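PDB 3P4G: antifreeze protein from Marinomonas primoryensis, which binds to ice and is a hyperactive, calcium-dependent antifreeze protein built as a right-handed beta-helix. Local coordinates for residues Leu254-Asp259 with Gly273-Asp278. Sequence-based numbering, arbitrary orientation.
Sequences LGTGDD and GNEGDD. With CA (calcium ion), chain P; CA (calcium ion), chain O; CA (calcium ion), chain Q.
The carboxylates of D259 and D278 each bridge two calcium ions through their two oxygens. OD2 of D259 and OD1 of D278 meet on the shared central ion, D278 OD1 lying 2.3 Å from that calcium. D278 OD2 reaches one outer ion; D259 holds the other with both oxygens, its OD2 by the longer bond to that calcium (2.8 Å). D278 OD1 is also approached from its anti side, 27° out of the carboxylate plane, by the backbone N of D259 (N to OD1 2.9 Å); with OD2 on its calcium, the carboxylate's rotation is fixed. The amide of N274 receives G255 N in its carbonyl plane, on a lone pair of OD1 (N to OD1 2.9 Å), where chi1 of -61° carries it. The carboxylate of D258 is met from above its plane, D277 N standing 39° out of it (N to OD1 2.9 Å); the D277 carboxylate, nearly perpendicular to it, has its stronger polar partner in H305. Adjacent calcium-binding turns of the beta-helix are thus clamped in register, T256 CA lying 4.6 Å from E275 CA. Carbonyls of G255, G257, G273 and E275 complete the six protein ligands of the central ion; G255 O and G273 O, 3.0 Å apart, are held together by the cation, which would offset their repulsion. Towards the preceding coil, G234, G236 and D238 complete the next site, whereas E304 joins the terminal one. A water bridges the turns, donating to D259 O and D277 O (2.7 Å, water O to D277 O).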
ATOM      1  N   LEU A 254     -16.458  11.475   0.936  1.00  6.64           N
ATOM      2  CA  LEU A 254     -16.838  10.122   0.537  1.00  6.75           C
ATOM      3  C   LEU A 254     -17.057   9.967  -0.960  1.00  6.62           C
ATOM      4  O   LEU A 254     -17.084   8.830  -1.469  1.00  6.66           O
ATOM      5  CB  LEU A 254     -18.065   9.645   1.315  1.00  6.49           C
ATOM      6  CG  LEU A 254     -17.832   9.615   2.837  1.00  8.44           C
ATOM      7  CD1 LEU A 254     -19.052   9.039   3.637  1.00  6.65           C
ATOM      8  CD2 LEU A 254     -16.539   8.875   3.237  1.00  8.60           C
ATOM      9  N   GLY A 255     -17.162  11.100  -1.647  1.00  7.01           N
ATOM     10  CA  GLY A 255     -17.261  11.075  -3.065  1.00  7.24           C
ATOM     11  C   GLY A 255     -18.698  10.787  -3.540  1.00  8.99           C
ATOM     12  O   GLY A 255     -19.640  10.692  -2.765  1.00  7.84           O
ATOM     13  N   THR A 256     -18.881  10.759  -4.842  1.00  7.81           N
ATOM     14  CA  THR A 256     -20.166  10.327  -5.369  1.00  8.82           C
ATOM     15  C   THR A 256     -20.362   8.855  -4.916  1.00  7.80           C
ATOM     16  O   THR A 256     -19.424   8.200  -4.451  1.00  7.59           O
ATOM     17  CB  THR A 256     -20.261  10.391  -6.902  1.00  9.87           C
ATOM     18  OG1 THR A 256     -19.417   9.398  -7.500  1.00 10.67           O
ATOM     19  CG2 THR A 256     -19.877  11.787  -7.432  1.00 11.29           C
ATOM     20  N   GLY A 257     -21.578   8.370  -5.119  1.00  8.24           N
ATOM     21  CA  GLY A 257     -22.000   7.045  -4.665  1.00  8.15           C
ATOM     22  C   GLY A 257     -22.621   7.117  -3.281  1.00  8.64           C
ATOM     23  O   GLY A 257     -22.566   8.148  -2.605  1.00  8.39           O
ATOM     24  N   ASP A 258     -23.073   6.004  -2.829  1.00  7.04           N
ATOM     25  CA  ASP A 258     -23.925   5.858  -1.651  1.00  8.86           C
ATOM     26  C   ASP A 258     -23.035   5.469  -0.494  1.00  8.71           C
ATOM     27  O   ASP A 258     -22.502   4.326  -0.470  1.00 10.05           O
ATOM     28  CB  ASP A 258     -25.021   4.816  -1.878  1.00  8.89           C
ATOM     29  CG  ASP A 258     -26.084   5.293  -2.850  1.00 11.31           C
ATOM     30  OD1 ASP A 258     -26.136   6.509  -3.127  1.00 10.34           O
ATOM     31  OD2 ASP A 258     -26.910   4.522  -3.385  1.00  7.36           O
ATOM     32  N   ASP A 259     -22.366   6.327   0.322  1.00  6.73           N
ATOM     33  CA  ASP A 259     -21.219   5.986   1.167  1.00  6.33           C
ATOM     34  C   ASP A 259     -21.554   5.908   2.638  1.00  6.38           C
ATOM     35  O   ASP A 259     -22.549   6.493   3.085  1.00  7.24           O
ATOM     36  CB  ASP A 259     -20.138   7.051   0.950  1.00  6.02           C
ATOM     37  CG  ASP A 259     -19.730   7.129  -0.507  1.00  8.48           C
ATOM     38  OD1 ASP A 259     -19.107   6.174  -0.996  1.00  9.19           O
ATOM     39  OD2 ASP A 259     -20.043   8.127  -1.168  1.00 10.21           O
ATOM     40  N   GLY A 273     -20.440  13.680   2.791  1.00 10.00           N
ATOM     41  CA  GLY A 273     -21.000  12.527   2.057  1.00  9.40           C
ATOM     42  C   GLY A 273     -20.860  12.729   0.538  1.00  9.44           C
ATOM     43  O   GLY A 273     -20.752  11.719  -0.221  1.00  8.76           O
ATOM     44  N   ASN A 274     -20.842  14.021   0.136  1.00 10.55           N
ATOM     45  CA  ASN A 274     -20.887  14.452  -1.266  1.00  9.83           C
ATOM     46  C   ASN A 274     -22.163  13.882  -1.911  1.00 10.19           C
ATOM     47  O   ASN A 274     -23.140  13.601  -1.191  1.00 11.74           O
ATOM     48  CB  ASN A 274     -19.600  14.005  -2.007  1.00  9.68           C
ATOM     49  CG  ASN A 274     -18.340  14.615  -1.385  1.00 10.74           C
ATOM     50  OD1 ASN A 274     -17.443  13.892  -1.041  1.00  9.49           O
ATOM     51  ND2 ASN A 274     -18.294  15.959  -1.236  1.00  9.64           N
ATOM     52  N   GLU A 275     -22.179  13.735  -3.233  1.00 10.22           N
ATOM     53  CA  GLU A 275     -23.404  13.264  -3.907  1.00 10.53           C
ATOM     54  C   GLU A 275     -23.705  11.856  -3.427  1.00  9.81           C
ATOM     55  O   GLU A 275     -22.786  11.128  -3.107  1.00  9.74           O
ATOM     56  CB  GLU A 275     -23.217  13.228  -5.438  1.00 12.18           C
ATOM     57  CG  GLU A 275     -22.939  14.609  -6.065  1.00 16.17           C
ATOM     58  CD  GLU A 275     -21.440  15.078  -6.057  1.00 22.34           C
ATOM     59  OE1 GLU A 275     -20.537  14.556  -5.344  1.00 14.62           O
ATOM     60  OE2 GLU A 275     -21.170  16.044  -6.804  1.00 26.45           O
ATOM     61  N   GLY A 276     -24.978  11.490  -3.467  1.00  9.29           N
ATOM     62  CA  GLY A 276     -25.399  10.107  -3.173  1.00  9.32           C
ATOM     63  C   GLY A 276     -26.062  10.074  -1.812  1.00 10.50           C
ATOM     64  O   GLY A 276     -26.215  11.118  -1.104  1.00  8.68           O
ATOM     65  N   ASP A 277     -26.428   8.861  -1.410  1.00  9.73           N
ATOM     66  CA  ASP A 277     -27.206   8.603  -0.192  1.00  9.27           C
ATOM     67  C   ASP A 277     -26.224   8.163   0.865  1.00  9.15           C
ATOM     68  O   ASP A 277     -25.730   7.030   0.848  1.00  7.57           O
ATOM     69  CB  ASP A 277     -28.209   7.497  -0.493  1.00  8.54           C
ATOM     70  CG  ASP A 277     -29.204   7.309   0.606  1.00  8.03           C
ATOM     71  OD1 ASP A 277     -29.735   8.339   1.076  1.00  9.59           O
ATOM     72  OD2 ASP A 277     -29.476   6.139   0.970  1.00 13.06           O
ATOM     73  N   ASP A 278     -25.852   9.111   1.720  1.00  7.55           N
ATOM     74  CA  ASP A 278     -24.702   8.932   2.605  1.00  7.34           C
ATOM     75  C   ASP A 278     -25.119   8.845   4.083  1.00  7.35           C
ATOM     76  O   ASP A 278     -26.017   9.592   4.562  1.00  8.06           O
ATOM     77  CB  ASP A 278     -23.714  10.061   2.366  1.00  7.23           C
ATOM     78  CG  ASP A 278     -23.240  10.109   0.909  1.00  8.72           C
ATOM     79  OD1 ASP A 278     -22.540   9.170   0.452  1.00  7.87           O
ATOM     80  OD2 ASP A 278     -23.604  11.073   0.210  1.00  8.89           O
TER
HETATM   81 CA    CA P 412     -21.517   9.964  -1.485  1.00  3.51          CA
HETATM   82 CA    CA O 411     -18.056   7.157  -2.839  1.00  3.69          CA
HETATM   83 CA    CA Q 413     -25.090  12.878  -0.050  1.00  3.44          CA
HETATM   84  O   HOH W   1     -25.405   5.223   2.801  1.00  2.69           O
HETATM   85  O   HOH W   2     -24.035  14.221   1.637  1.00  4.84           O
HETATM   86  O   HOH W   3     -25.958  14.469  -1.738  1.00  8.48           O